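Long-range contacts in methanol--corrinoid protein (Methanosarcina barkeri, PDB 2I2X), which carries the methyl group in methanogenesis from methanol, taking it onto its corrinoid cobalt with the help of MtaB and passing it to coenzyme M through MtaA: residues Glu38-Ile43 against Asp74-Val79; Gly50-Val55 against Ala102-Glu107; Thr125-Val130 against Asn153-Gly158; Val161-Val166 against Lys192-Met197; Pro175-Gly180 against Lys204-Cys209. All coordinates share one frame; numbering follows the deposited sequence.

Interactions 1 and 2 join helices of the N-terminal bundle and touch each other through Leu77, which packs on Val55 and Met105. Interactions 3, 4 and 5 build the corrinoid-binding alpha/beta domain; 3 and 5 meet where strands 125-130 and 177-181 lie side by side in the parallel sheet, and interaction 4 pairs two helices over its Leu178 and Phe207. Interactions 1 and 5 are buried, the other three partly so. The strand pairs are held by backbone hydrogen bonds and apolar rows, and interaction 5 also lines the cofactor pocket. The helix contacts rely on alanine, valine, isoleucine and methionine packing, with carboxylates at the margins of 2 and 4.

Interaction 1 (Glu38-Ile43 against Asp74-Val79); sequences ELIYPI and DDALMV
The flat group that Ile40 meets is the peptide joining Asp75 to Ala76. Ile40 CD1 comes from one side of the peptide plane, off the oxygen end, 3.6 Å from Asp75 O; Ile40 CG2, on the same side but much closer to the plane, is 3.4 Å from Asp75 O and 3.9 Å from Ala76 CA. Ile40 can use both methyls because CG2 stands anti to its backbone N while CG1 turns back beside that N (chi1 -71°) and then extends to CD1. The carboxylate of Asp75 leads away and leaves the contact to its main chain. Three residues on, Ile43 straddles the next residue: its CD1 lies 3.8 Å from Ala76 CB and its CG2 4.0 Å from the same Ala76 CB. That CG2 also touches Leu77 CD2 at 3.8 Å, the two branched chains crossing at a slant. The small Ala76 lets the backbones come close, with Ile40 CA and Ala76 CA 5.5 Å apart. Adhesion here is van der Waals throughout. Beyond the pair, Ile43 also rests on Leu59 and Ala62 of helix 52-65, and Leu77 reaches Met105 and Ile109 of helix 95-113. Helices 41-48 and 72-89 thus meet across an apolar interior, as expected of the helical bundle that forms the N-terminal B12-binding module of this corrinoid protein.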
# COMPACT_ATOMS: atom_id res chain seq x y z
N GLU B 38 -53.95 -1.80 -20.27
CA GLU B 38 -55.12 -1.12 -19.69
C GLU B 38 -55.33 -1.37 -18.18
O GLU B 38 -55.27 -0.43 -17.38
CB GLU B 38 -56.39 -1.50 -20.49
CG GLU B 38 -57.71 -1.00 -19.92
CD GLU B 38 -58.22 0.26 -20.62
OE1 GLU B 38 -57.67 0.63 -21.68
OE2 GLU B 38 -59.19 0.86 -20.09
N LEU B 39 -55.60 -2.62 -17.80
CA LEU B 39 -55.85 -2.97 -16.40
C LEU B 39 -54.54 -3.33 -15.66
O LEU B 39 -54.44 -3.15 -14.44
CB LEU B 39 -56.85 -4.14 -16.27
CG LEU B 39 -57.60 -4.86 -17.41
CD1 LEU B 39 -58.07 -6.23 -16.90
CD2 LEU B 39 -58.78 -4.07 -18.03
N ILE B 40 -53.56 -3.85 -16.39
CA ILE B 40 -52.27 -4.25 -15.82
C ILE B 40 -51.30 -3.06 -15.65
O ILE B 40 -50.58 -2.97 -14.65
CB ILE B 40 -51.61 -5.39 -16.64
CG1 ILE B 40 -52.38 -6.70 -16.44
CG2 ILE B 40 -50.14 -5.57 -16.23
CD1 ILE B 40 -52.01 -7.79 -17.45
N TYR B 41 -51.31 -2.16 -16.64
CA TYR B 41 -50.54 -0.90 -16.60
C TYR B 41 -50.47 -0.17 -15.22
O TYR B 41 -49.36 0.11 -14.75
CB TYR B 41 -51.04 0.04 -17.70
CG TYR B 41 -50.43 1.41 -17.69
CD1 TYR B 41 -49.34 1.71 -18.50
CD2 TYR B 41 -50.96 2.43 -16.89
CE1 TYR B 41 -48.77 2.98 -18.49
CE2 TYR B 41 -50.40 3.70 -16.88
CZ TYR B 41 -49.31 3.97 -17.69
OH TYR B 41 -48.75 5.22 -17.69
N PRO B 42 -51.62 0.13 -14.58
CA PRO B 42 -51.52 0.89 -13.33
C PRO B 42 -50.78 0.16 -12.22
O PRO B 42 -50.27 0.79 -11.29
CB PRO B 42 -52.99 1.10 -12.92
CG PRO B 42 -53.77 0.85 -14.15
CD PRO B 42 -53.02 -0.19 -14.89
N ILE B 43 -50.73 -1.17 -12.32
CA ILE B 43 -50.03 -2.02 -11.35
C ILE B 43 -48.53 -2.08 -11.66
O ILE B 43 -47.70 -2.19 -10.75
CB ILE B 43 -50.63 -3.46 -11.29
CG1 ILE B 43 -52.16 -3.42 -11.13
CG2 ILE B 43 -50.03 -4.27 -10.14
CD1 ILE B 43 -52.85 -4.76 -11.37
N ASP B 74 -47.77 -13.28 -11.94
CA ASP B 74 -46.88 -13.40 -13.09
C ASP B 74 -47.28 -12.51 -14.27
O ASP B 74 -46.55 -12.42 -15.26
CB ASP B 74 -46.79 -14.87 -13.52
CG ASP B 74 -46.38 -15.79 -12.37
OD1 ASP B 74 -45.39 -15.49 -11.68
OD2 ASP B 74 -47.06 -16.82 -12.16
N ASP B 75 -48.43 -11.86 -14.14
CA ASP B 75 -49.01 -11.05 -15.21
C ASP B 75 -49.02 -9.56 -14.88
O ASP B 75 -48.95 -8.73 -15.78
CB ASP B 75 -50.44 -11.51 -15.53
CG ASP B 75 -50.49 -12.91 -16.12
OD1 ASP B 75 -49.51 -13.32 -16.78
OD2 ASP B 75 -51.52 -13.60 -15.94
N ALA B 76 -49.13 -9.23 -13.60
CA ALA B 76 -49.12 -7.83 -13.17
C ALA B 76 -47.91 -7.47 -12.27
O ALA B 76 -47.39 -6.35 -12.35
CB ALA B 76 -50.44 -7.47 -12.48
N LEU B 77 -47.47 -8.41 -11.44
CA LEU B 77 -46.39 -8.14 -10.48
C LEU B 77 -44.99 -8.47 -10.99
O LEU B 77 -44.06 -7.69 -10.78
CB LEU B 77 -46.67 -8.83 -9.14
CG LEU B 77 -47.92 -8.43 -8.33
CD1 LEU B 77 -47.85 -9.04 -6.94
CD2 LEU B 77 -48.12 -6.91 -8.22
N MET B 78 -44.84 -9.61 -11.67
CA MET B 78 -43.56 -10.02 -12.25
C MET B 78 -43.19 -9.22 -13.50
O MET B 78 -42.02 -9.13 -13.86
CB MET B 78 -43.56 -11.52 -12.61
CG MET B 78 -43.28 -12.47 -11.45
SD MET B 78 -41.58 -12.46 -10.79
CE MET B 78 -40.66 -13.09 -12.20
N VAL B 79 -44.20 -8.66 -14.15
CA VAL B 79 -43.97 -7.89 -15.37
C VAL B 79 -43.50 -6.48 -15.01
O VAL B 79 -42.58 -5.95 -15.64
CB VAL B 79 -45.22 -7.87 -16.31
CG1 VAL B 79 -44.93 -7.13 -17.60
CG2 VAL B 79 -45.69 -9.30 -16.63

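Interaction 2 (Gly50-Val55 against Ala102-Glu107); sequences GEEDDV and ADAMLE
Two glutamate torsions set the outer part of this contact: Glu52 tucks CG between its backbone N and carbonyl carbon (chi1 58°) and bends again at chi2, whereas Glu107 runs extended beyond CG. The folded chain offers its aliphatic flank to the extended one, and Glu107 OE2 settles 3.2 Å from Glu52 CB and 3.4 Å from Glu52 CG. The carboxylate planes are 70° apart, and the head groups stay separate, with Glu52 OE1 5.1 Å from Glu107 OE2. Inward of this pair, Ala104 points its methyl into the junction between helices 41-48 and 52-65. Ala104 CB sits 3.8 Å from Gly50 C, and Val55 CG2 closes on the same Ala104 CB at 4.1 Å. Gly50, with positive phi, ends the preceding helix in a Schellman motif, and the bare backbone there is what the alanine methyl rests on. The approach is close: Glu52 CA and Ala104 CA are 4.6 Å apart. Val55 continues into the bundle, touching Ala46, Ile47 and Leu77. On the outer side, Asp103 forms a salt bridge with Arg178 of a neighbouring subunit, so helix 95-113 also takes part in the assembly. The chemistry is therefore divided between an apolar seat around Ala104 and an acidic margin, where the closeness of Glu52, Asp53, Asp103 and Glu107 would probably raise the cost of ionising each carboxylate, a cost that the arginine beside Asp103 may partly repay.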
# COMPACT_ATOMS: atom_id res chain seq x y z
N GLY B 50 -42.78 2.13 -6.68
CA GLY B 50 -42.63 1.55 -5.34
C GLY B 50 -43.71 2.04 -4.39
O GLY B 50 -43.43 2.37 -3.24
N GLU B 51 -44.94 2.07 -4.89
CA GLU B 51 -46.05 2.73 -4.22
C GLU B 51 -47.15 1.71 -3.88
O GLU B 51 -48.06 1.48 -4.67
CB GLU B 51 -46.58 3.86 -5.12
CG GLU B 51 -47.55 4.82 -4.46
CD GLU B 51 -46.92 5.62 -3.34
OE1 GLU B 51 -47.39 5.49 -2.18
OE2 GLU B 51 -45.96 6.37 -3.61
N GLU B 52 -47.05 1.11 -2.69
CA GLU B 52 -47.90 -0.04 -2.32
C GLU B 52 -49.41 0.26 -2.23
O GLU B 52 -50.23 -0.59 -2.60
CB GLU B 52 -47.40 -0.74 -1.04
CG GLU B 52 -47.28 0.14 0.20
CD GLU B 52 -46.00 0.96 0.23
OE1 GLU B 52 -44.95 0.48 -0.29
OE2 GLU B 52 -46.05 2.08 0.77
N ASP B 53 -49.76 1.46 -1.75
CA ASP B 53 -51.15 1.91 -1.69
C ASP B 53 -51.85 1.81 -3.04
O ASP B 53 -53.05 1.52 -3.11
CB ASP B 53 -51.24 3.34 -1.17
CG ASP B 53 -51.20 3.43 0.34
OD1 ASP B 53 -51.16 2.37 1.01
OD2 ASP B 53 -51.21 4.56 0.87
N ASP B 54 -51.10 2.07 -4.11
CA ASP B 54 -51.64 2.03 -5.46
C ASP B 54 -51.50 0.65 -6.07
O ASP B 54 -52.12 0.36 -7.09
CB ASP B 54 -50.97 3.09 -6.34
CG ASP B 54 -50.99 4.49 -5.71
OD1 ASP B 54 -51.45 4.63 -4.55
OD2 ASP B 54 -50.55 5.44 -6.39
N VAL B 55 -50.70 -0.21 -5.46
CA VAL B 55 -50.55 -1.58 -5.95
C VAL B 55 -51.78 -2.42 -5.61
O VAL B 55 -52.30 -3.13 -6.46
CB VAL B 55 -49.30 -2.29 -5.38
CG1 VAL B 55 -49.19 -3.70 -5.95
CG2 VAL B 55 -48.05 -1.49 -5.70
N ALA B 102 -39.54 -3.77 -4.60
CA ALA B 102 -39.62 -5.13 -4.07
C ALA B 102 -40.52 -5.17 -2.83
O ALA B 102 -41.25 -6.14 -2.63
CB ALA B 102 -38.24 -5.67 -3.75
N ASP B 103 -40.45 -4.12 -2.01
CA ASP B 103 -41.38 -3.91 -0.90
C ASP B 103 -42.81 -3.84 -1.42
O ASP B 103 -43.70 -4.52 -0.91
CB ASP B 103 -41.06 -2.61 -0.17
CG ASP B 103 -39.87 -2.73 0.75
OD1 ASP B 103 -39.34 -3.84 0.92
OD2 ASP B 103 -39.47 -1.68 1.31
N ALA B 104 -43.01 -3.00 -2.43
CA ALA B 104 -44.32 -2.82 -3.03
C ALA B 104 -44.85 -4.11 -3.66
O ALA B 104 -46.03 -4.42 -3.53
CB ALA B 104 -44.27 -1.70 -4.06
N MET B 105 -43.96 -4.86 -4.30
CA MET B 105 -44.35 -6.11 -4.97
C MET B 105 -44.63 -7.24 -4.00
O MET B 105 -45.60 -7.97 -4.17
CB MET B 105 -43.27 -6.54 -5.96
CG MET B 105 -43.55 -7.85 -6.65
SD MET B 105 -42.06 -8.84 -6.83
CE MET B 105 -41.59 -9.09 -5.11
N LEU B 106 -43.77 -7.39 -2.99
CA LEU B 106 -43.99 -8.39 -1.94
C LEU B 106 -45.31 -8.18 -1.20
O LEU B 106 -45.96 -9.15 -0.78
CB LEU B 106 -42.83 -8.38 -0.93
CG LEU B 106 -41.57 -9.18 -1.25
CD1 LEU B 106 -40.37 -8.59 -0.53
CD2 LEU B 106 -41.76 -10.65 -0.88
N GLU B 107 -45.71 -6.91 -1.04
CA GLU B 107 -46.96 -6.57 -0.37
C GLU B 107 -48.15 -6.79 -1.31
O GLU B 107 -49.31 -6.77 -0.88
CB GLU B 107 -46.93 -5.13 0.12
CG GLU B 107 -47.57 -4.96 1.49
CD GLU B 107 -47.90 -3.51 1.80
OE1 GLU B 107 -47.45 -3.02 2.86
OE2 GLU B 107 -48.60 -2.88 0.98

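Interaction 3 (Thr125-Val130 against Asn153-Gly158); sequences TVVCHV and NVVDLG
Strands Thr125-Val130 and Asn153-Gly158 run parallel, 24° apart in direction, paired in register from Thr125 with Asn153 to Cys128 with Asp156. They are the two strands of a beta-alpha-beta crossover through helix 138-149 in the Rossmann-like corrinoid domain, 153-158 being the outermost strand of the sheet within this chain. Backbone bonds pass back and forth: Val126 N to Asn153 O at 2.9 Å, a weak return from Val155 N to Val126 O, then Cys128 N to Val155 O, Leu157 N to Cys128 O at 2.9 Å, and Val130 N to Gly158 O. On the face of Val127 and Val155 the valines lie abreast, pointing the same way, with Val127 CG2 3.7 Å from Val155 CG1. With chi1 at 176°, Val127 sends its other methyl, CG1, to Leu157 CD2 at 3.5 Å. On the reverse face Cys128 SG touches Val154 CG1 at 3.8 Å, and both residues pack on Leu147 of the connecting helix. His129 gives its ND1 to Thr179 O of the next strand, and the side chain of Val130 lies about 5 Å from that of His136, the axial ligand of the cobalt. Past Asp156 the chain closes an Asx turn: Gly158 N donates to Asp156 OD1 at 3.1 Å, approaching on the anti side of the carboxylate and 31° out of its plane.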
# COMPACT_ATOMS: atom_id res chain seq x y z
N THR B 125 -36.60 -23.17 -5.11
CA THR B 125 -36.30 -22.53 -3.82
C THR B 125 -34.80 -22.25 -3.67
O THR B 125 -33.97 -23.10 -4.00
CB THR B 125 -36.86 -23.36 -2.62
OG1 THR B 125 -38.28 -23.19 -2.55
CG2 THR B 125 -36.28 -22.91 -1.29
N VAL B 126 -34.47 -21.04 -3.21
CA VAL B 126 -33.10 -20.71 -2.79
C VAL B 126 -33.08 -20.40 -1.29
O VAL B 126 -33.96 -19.69 -0.77
CB VAL B 126 -32.50 -19.52 -3.58
CG1 VAL B 126 -31.03 -19.36 -3.25
CG2 VAL B 126 -32.66 -19.71 -5.07
N VAL B 127 -32.09 -20.96 -0.60
CA VAL B 127 -31.79 -20.61 0.79
C VAL B 127 -30.61 -19.63 0.75
O VAL B 127 -29.64 -19.85 0.01
CB VAL B 127 -31.42 -21.86 1.64
CG1 VAL B 127 -31.01 -21.48 3.06
CG2 VAL B 127 -32.58 -22.82 1.69
N CYS B 128 -30.72 -18.56 1.54
CA CYS B 128 -29.67 -17.55 1.66
C CYS B 128 -29.24 -17.33 3.09
O CYS B 128 -30.07 -17.24 4.00
CB CYS B 128 -30.16 -16.23 1.08
SG CYS B 128 -30.63 -16.37 -0.63
N HIS B 129 -27.93 -17.25 3.30
CA HIS B 129 -27.40 -16.98 4.63
C HIS B 129 -26.14 -16.13 4.57
O HIS B 129 -25.49 -16.03 3.53
CB HIS B 129 -27.15 -18.29 5.40
CG HIS B 129 -25.85 -18.96 5.06
ND1 HIS B 129 -25.56 -19.45 3.80
CD2 HIS B 129 -24.77 -19.23 5.83
CE1 HIS B 129 -24.36 -19.99 3.80
NE2 HIS B 129 -23.85 -19.86 5.02
N VAL B 130 -25.82 -15.53 5.71
CA VAL B 130 -24.54 -14.89 5.95
C VAL B 130 -23.74 -15.85 6.84
O VAL B 130 -24.31 -16.49 7.73
CB VAL B 130 -24.72 -13.51 6.63
CG1 VAL B 130 -23.40 -12.86 6.90
CG2 VAL B 130 -25.54 -12.61 5.77
N ASN B 153 -38.16 -18.21 -5.01
CA ASN B 153 -38.67 -18.15 -3.65
C ASN B 153 -37.50 -18.30 -2.66
O ASN B 153 -36.68 -19.21 -2.79
CB ASN B 153 -39.72 -19.24 -3.45
CG ASN B 153 -40.19 -19.36 -2.01
OD1 ASN B 153 -39.75 -20.25 -1.28
ND2 ASN B 153 -41.10 -18.48 -1.59
N VAL B 154 -37.43 -17.39 -1.69
CA VAL B 154 -36.25 -17.31 -0.82
C VAL B 154 -36.58 -17.35 0.66
O VAL B 154 -37.20 -16.42 1.21
CB VAL B 154 -35.37 -16.06 -1.13
CG1 VAL B 154 -34.32 -15.83 -0.04
CG2 VAL B 154 -34.70 -16.19 -2.49
N VAL B 155 -36.17 -18.43 1.31
CA VAL B 155 -36.14 -18.48 2.75
C VAL B 155 -34.84 -17.80 3.16
O VAL B 155 -33.75 -18.23 2.78
CB VAL B 155 -36.32 -19.95 3.32
CG1 VAL B 155 -35.68 -20.98 2.41
CG2 VAL B 155 -35.82 -20.09 4.76
N ASP B 156 -34.98 -16.69 3.89
CA ASP B 156 -33.85 -15.85 4.32
C ASP B 156 -33.42 -16.22 5.74
O ASP B 156 -34.07 -15.83 6.71
CB ASP B 156 -34.26 -14.37 4.22
CG ASP B 156 -33.12 -13.39 4.56
OD1 ASP B 156 -32.07 -13.80 5.10
OD2 ASP B 156 -33.30 -12.18 4.29
N LEU B 157 -32.33 -16.96 5.85
CA LEU B 157 -31.82 -17.46 7.14
C LEU B 157 -31.19 -16.42 8.08
O LEU B 157 -30.92 -16.74 9.23
CB LEU B 157 -30.83 -18.61 6.91
CG LEU B 157 -31.29 -20.07 6.99
CD1 LEU B 157 -31.66 -20.46 8.41
CD2 LEU B 157 -32.43 -20.38 6.05
N GLY B 158 -30.96 -15.20 7.60
CA GLY B 158 -30.47 -14.11 8.45
C GLY B 158 -28.96 -14.01 8.56
O GLY B 158 -28.23 -14.42 7.66

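Interaction 4 (Val161-Val166 against Lys192-Met197); sequences VPAEEV and KEVNDM
Ala163 points its methyl at the flank of Val194, Ala163 CB lying 3.9 Å from Val194 CG2. Val194 presents this branch because CG1 takes the place anti to its backbone N (chi1 170°), which puts CG2 beside that N; the same CG2 also meets Val166 CG2 at 4.2 Å. Met197 reaches across from one turn farther along, bent at chi2 and chi3 so that its thioether curls under the start of helix 164-173. Its methyl, CE, comes 3.2 Å from Ala163 O, and its sulfur, SD, lies 3.8 Å from Glu164 N. Ala163 holds the N-cap position of that helix, so the methionine covers the backbone just where the helix begins. Both helices rest on the sheet here, Val166 and Val194 packing on His129 and Leu178. Farther out, Glu164 OE2 and Glu193 OE2 are 4.8 Å apart, and Glu165 forms a salt bridge with Arg133 of a neighbouring subunit. Apolar contact must therefore provide most of the adhesion, while the neighbouring carboxylates of Glu164 and Glu193, with Glu132 also close to the latter, probably repel mildly, an effect that solvent would soften.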
# COMPACT_ATOMS: atom_id res chain seq x y z
N VAL B 161 -25.16 -17.16 11.03
CA VAL B 161 -25.83 -18.48 10.82
C VAL B 161 -24.90 -19.71 10.89
O VAL B 161 -24.02 -19.87 10.04
CB VAL B 161 -26.67 -18.49 9.49
CG1 VAL B 161 -27.40 -19.82 9.32
CG2 VAL B 161 -27.68 -17.35 9.46
N PRO B 162 -25.11 -20.59 11.89
CA PRO B 162 -24.17 -21.62 12.39
C PRO B 162 -23.87 -22.91 11.59
O PRO B 162 -23.12 -23.75 12.08
CB PRO B 162 -24.75 -21.99 13.77
CG PRO B 162 -25.86 -21.01 14.03
CD PRO B 162 -26.35 -20.59 12.68
N ALA B 163 -24.43 -23.08 10.39
CA ALA B 163 -24.18 -24.29 9.56
C ALA B 163 -25.09 -25.49 9.86
O ALA B 163 -25.78 -25.96 8.95
CB ALA B 163 -22.69 -24.70 9.55
N GLU B 164 -25.10 -25.98 11.11
CA GLU B 164 -26.11 -26.97 11.57
C GLU B 164 -27.49 -26.53 11.10
O GLU B 164 -28.36 -27.35 10.79
CB GLU B 164 -26.16 -27.10 13.10
CG GLU B 164 -25.11 -27.98 13.76
CD GLU B 164 -23.79 -27.25 14.02
OE1 GLU B 164 -23.79 -26.01 14.24
OE2 GLU B 164 -22.74 -27.93 14.01
N GLU B 165 -27.66 -25.22 11.08
CA GLU B 165 -28.91 -24.54 10.79
C GLU B 165 -29.14 -24.39 9.30
O GLU B 165 -30.29 -24.31 8.84
CB GLU B 165 -28.84 -23.17 11.42
CG GLU B 165 -30.08 -22.77 12.14
CD GLU B 165 -29.90 -21.46 12.85
OE1 GLU B 165 -29.31 -21.45 13.96
OE2 GLU B 165 -30.35 -20.44 12.28
N VAL B 166 -28.04 -24.34 8.56
CA VAL B 166 -28.07 -24.26 7.10
C VAL B 166 -28.50 -25.63 6.59
O VAL B 166 -29.37 -25.74 5.73
CB VAL B 166 -26.70 -23.85 6.49
CG1 VAL B 166 -26.80 -23.66 4.98
CG2 VAL B 166 -26.19 -22.57 7.13
N LYS B 192 -16.28 -23.37 4.56
CA LYS B 192 -15.69 -24.68 4.89
C LYS B 192 -16.73 -25.51 5.60
O LYS B 192 -17.28 -26.44 5.01
CB LYS B 192 -14.47 -24.52 5.82
CG LYS B 192 -13.09 -24.80 5.22
CD LYS B 192 -12.73 -26.28 5.29
CE LYS B 192 -11.66 -26.62 4.26
NZ LYS B 192 -11.75 -28.04 3.82
N GLU B 193 -17.01 -25.15 6.85
CA GLU B 193 -17.99 -25.85 7.67
C GLU B 193 -19.23 -26.24 6.90
O GLU B 193 -19.59 -27.41 6.86
CB GLU B 193 -18.37 -25.03 8.90
CG GLU B 193 -17.73 -25.52 10.18
CD GLU B 193 -18.30 -24.82 11.40
OE1 GLU B 193 -17.90 -23.66 11.67
OE2 GLU B 193 -19.14 -25.44 12.10
N VAL B 194 -19.86 -25.25 6.25
CA VAL B 194 -21.07 -25.47 5.46
C VAL B 194 -20.88 -26.53 4.36
O VAL B 194 -21.63 -27.50 4.31
CB VAL B 194 -21.64 -24.15 4.87
CG1 VAL B 194 -22.75 -24.42 3.86
CG2 VAL B 194 -22.16 -23.26 5.99
N ASN B 195 -19.87 -26.34 3.52
CA ASN B 195 -19.59 -27.27 2.42
C ASN B 195 -19.37 -28.72 2.86
O ASN B 195 -20.05 -29.63 2.37
CB ASN B 195 -18.39 -26.78 1.60
CG ASN B 195 -17.92 -27.81 0.60
OD1 ASN B 195 -17.11 -28.68 0.91
ND2 ASN B 195 -18.44 -27.72 -0.62
N ASP B 196 -18.42 -28.92 3.78
CA ASP B 196 -18.11 -30.23 4.35
C ASP B 196 -19.35 -30.86 4.95
O ASP B 196 -19.65 -32.02 4.68
CB ASP B 196 -17.03 -30.11 5.43
CG ASP B 196 -15.71 -29.58 4.91
OD1 ASP B 196 -15.61 -29.28 3.70
OD2 ASP B 196 -14.77 -29.46 5.71
N MET B 197 -20.07 -30.09 5.75
CA MET B 197 -21.23 -30.57 6.48
C MET B 197 -22.48 -30.80 5.60
O MET B 197 -23.53 -31.21 6.09
CB MET B 197 -21.55 -29.60 7.61
CG MET B 197 -22.29 -30.19 8.78
SD MET B 197 -23.50 -29.01 9.38
CE MET B 197 -24.19 -28.46 7.82

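Interaction 5 (Pro175-Gly180 against Lys204-Cys209); sequences PIMLTG and KIPFAC
Leu178 leaves its strand with CB 4.0 Å from Ile205 CD1 and close to Pro206 O as well. CG stands anti to the backbone N (chi1 -180°) and meets Phe207 CD1 at 3.6 Å. From there CD2 swings over a face of the Phe207 ring, 4.0 Å from its centroid and 27° off the normal, a CH-pi contact, while Leu178 CD1 points on toward helix 164-173. The opposite face of the ring takes Cys209 SG over its centre, Thr179 C sits at the ring edge, and Phe191 packs edge-to-face with it. Strands 177-181 and 207-210, linked through helix 190-199, form a parallel beta-alpha-beta unit of the Rossmann-like cobalamin domain. The strands are joined by Leu178 N to Pro206 O, Ala208 N to Leu178 O at 2.7 Å and Gly180 N to Ala208 O at 3.1 Å. Thr179, Gly180 and Ala208 belong to the pocket of the bound corrinoid, and Ala208 O, already bonded to Gly180 N, also hydrogen-bonds a cofactor oxygen. On the other side of the sheet, Met177 bends at chi2 and chi3 to place its CE 3.9 Å from Pro206 CB and 3.8 Å from Ala208 CB, beneath helix 233-242. At the start of the pair, where Pro175 and Ile205 cross at about a right angle, Pro175 CG touches Ile205 CD1 at 3.9 Å.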
# COMPACT_ATOMS: atom_id res chain seq x y z
N PRO B 175 -34.00 -26.87 -1.45
CA PRO B 175 -33.77 -25.78 -2.38
C PRO B 175 -32.92 -26.26 -3.55
O PRO B 175 -32.25 -27.29 -3.47
CB PRO B 175 -32.99 -24.77 -1.54
CG PRO B 175 -32.22 -25.61 -0.58
CD PRO B 175 -33.09 -26.80 -0.28
N ILE B 176 -32.95 -25.50 -4.64
CA ILE B 176 -32.14 -25.81 -5.80
C ILE B 176 -30.73 -25.21 -5.67
O ILE B 176 -29.78 -25.67 -6.32
CB ILE B 176 -32.82 -25.29 -7.08
CG1 ILE B 176 -33.35 -23.86 -6.87
CG2 ILE B 176 -33.95 -26.26 -7.50
CD1 ILE B 176 -33.23 -22.97 -8.09
N MET B 177 -30.61 -24.21 -4.79
CA MET B 177 -29.40 -23.42 -4.68
C MET B 177 -29.22 -22.83 -3.29
O MET B 177 -30.17 -22.30 -2.69
CB MET B 177 -29.45 -22.31 -5.72
CG MET B 177 -28.61 -21.11 -5.39
SD MET B 177 -27.93 -20.50 -6.92
CE MET B 177 -26.60 -21.67 -7.14
N LEU B 178 -27.99 -22.91 -2.79
CA LEU B 178 -27.63 -22.31 -1.52
C LEU B 178 -26.72 -21.11 -1.77
O LEU B 178 -25.69 -21.26 -2.43
CB LEU B 178 -26.91 -23.34 -0.67
CG LEU B 178 -26.44 -22.92 0.72
CD1 LEU B 178 -27.65 -22.64 1.59
CD2 LEU B 178 -25.56 -24.01 1.32
N THR B 179 -27.09 -19.93 -1.25
CA THR B 179 -26.18 -18.75 -1.28
C THR B 179 -25.53 -18.49 0.07
O THR B 179 -26.14 -18.70 1.12
CB THR B 179 -26.84 -17.42 -1.80
OG1 THR B 179 -27.71 -16.87 -0.81
CG2 THR B 179 -27.61 -17.62 -3.08
N GLY B 180 -24.28 -18.03 0.02
CA GLY B 180 -23.54 -17.60 1.21
C GLY B 180 -22.80 -16.29 1.00
O GLY B 180 -22.27 -16.03 -0.09
N LYS B 204 -25.79 -32.40 -2.65
CA LYS B 204 -25.00 -32.02 -3.83
C LYS B 204 -25.63 -30.88 -4.66
O LYS B 204 -25.57 -30.87 -5.90
CB LYS B 204 -24.68 -33.27 -4.69
CG LYS B 204 -23.33 -33.21 -5.44
CD LYS B 204 -23.48 -32.80 -6.91
CE LYS B 204 -22.53 -31.64 -7.31
NZ LYS B 204 -21.08 -32.01 -7.46
N ILE B 205 -26.25 -29.93 -3.97
CA ILE B 205 -26.73 -28.71 -4.63
C ILE B 205 -25.59 -27.68 -4.72
O ILE B 205 -24.67 -27.70 -3.89
CB ILE B 205 -28.00 -28.11 -3.95
CG1 ILE B 205 -27.68 -27.51 -2.57
CG2 ILE B 205 -29.14 -29.17 -3.89
CD1 ILE B 205 -28.78 -26.61 -2.01
N PRO B 206 -25.63 -26.80 -5.74
CA PRO B 206 -24.56 -25.80 -5.82
C PRO B 206 -24.64 -24.80 -4.67
O PRO B 206 -25.73 -24.45 -4.21
CB PRO B 206 -24.83 -25.10 -7.16
CG PRO B 206 -25.82 -25.94 -7.87
CD PRO B 206 -26.60 -26.66 -6.83
N PHE B 207 -23.47 -24.38 -4.20
CA PHE B 207 -23.35 -23.41 -3.12
C PHE B 207 -22.73 -22.14 -3.67
O PHE B 207 -21.51 -22.06 -3.76
CB PHE B 207 -22.48 -24.02 -2.02
CG PHE B 207 -22.28 -23.14 -0.82
CD1 PHE B 207 -23.17 -22.11 -0.51
CD2 PHE B 207 -21.21 -23.37 0.05
CE1 PHE B 207 -22.98 -21.32 0.62
CE2 PHE B 207 -21.01 -22.59 1.18
CZ PHE B 207 -21.90 -21.55 1.47
N ALA B 208 -23.55 -21.18 -4.06
CA ALA B 208 -23.02 -19.94 -4.66
C ALA B 208 -22.54 -18.93 -3.61
O ALA B 208 -23.34 -18.31 -2.90
CB ALA B 208 -24.05 -19.32 -5.59
N CYS B 209 -21.22 -18.76 -3.53
CA CYS B 209 -20.59 -17.92 -2.53
C CYS B 209 -20.17 -16.55 -3.05
O CYS B 209 -19.66 -16.43 -4.17
CB CYS B 209 -19.35 -18.62 -2.01
SG CYS B 209 -19.68 -20.18 -1.22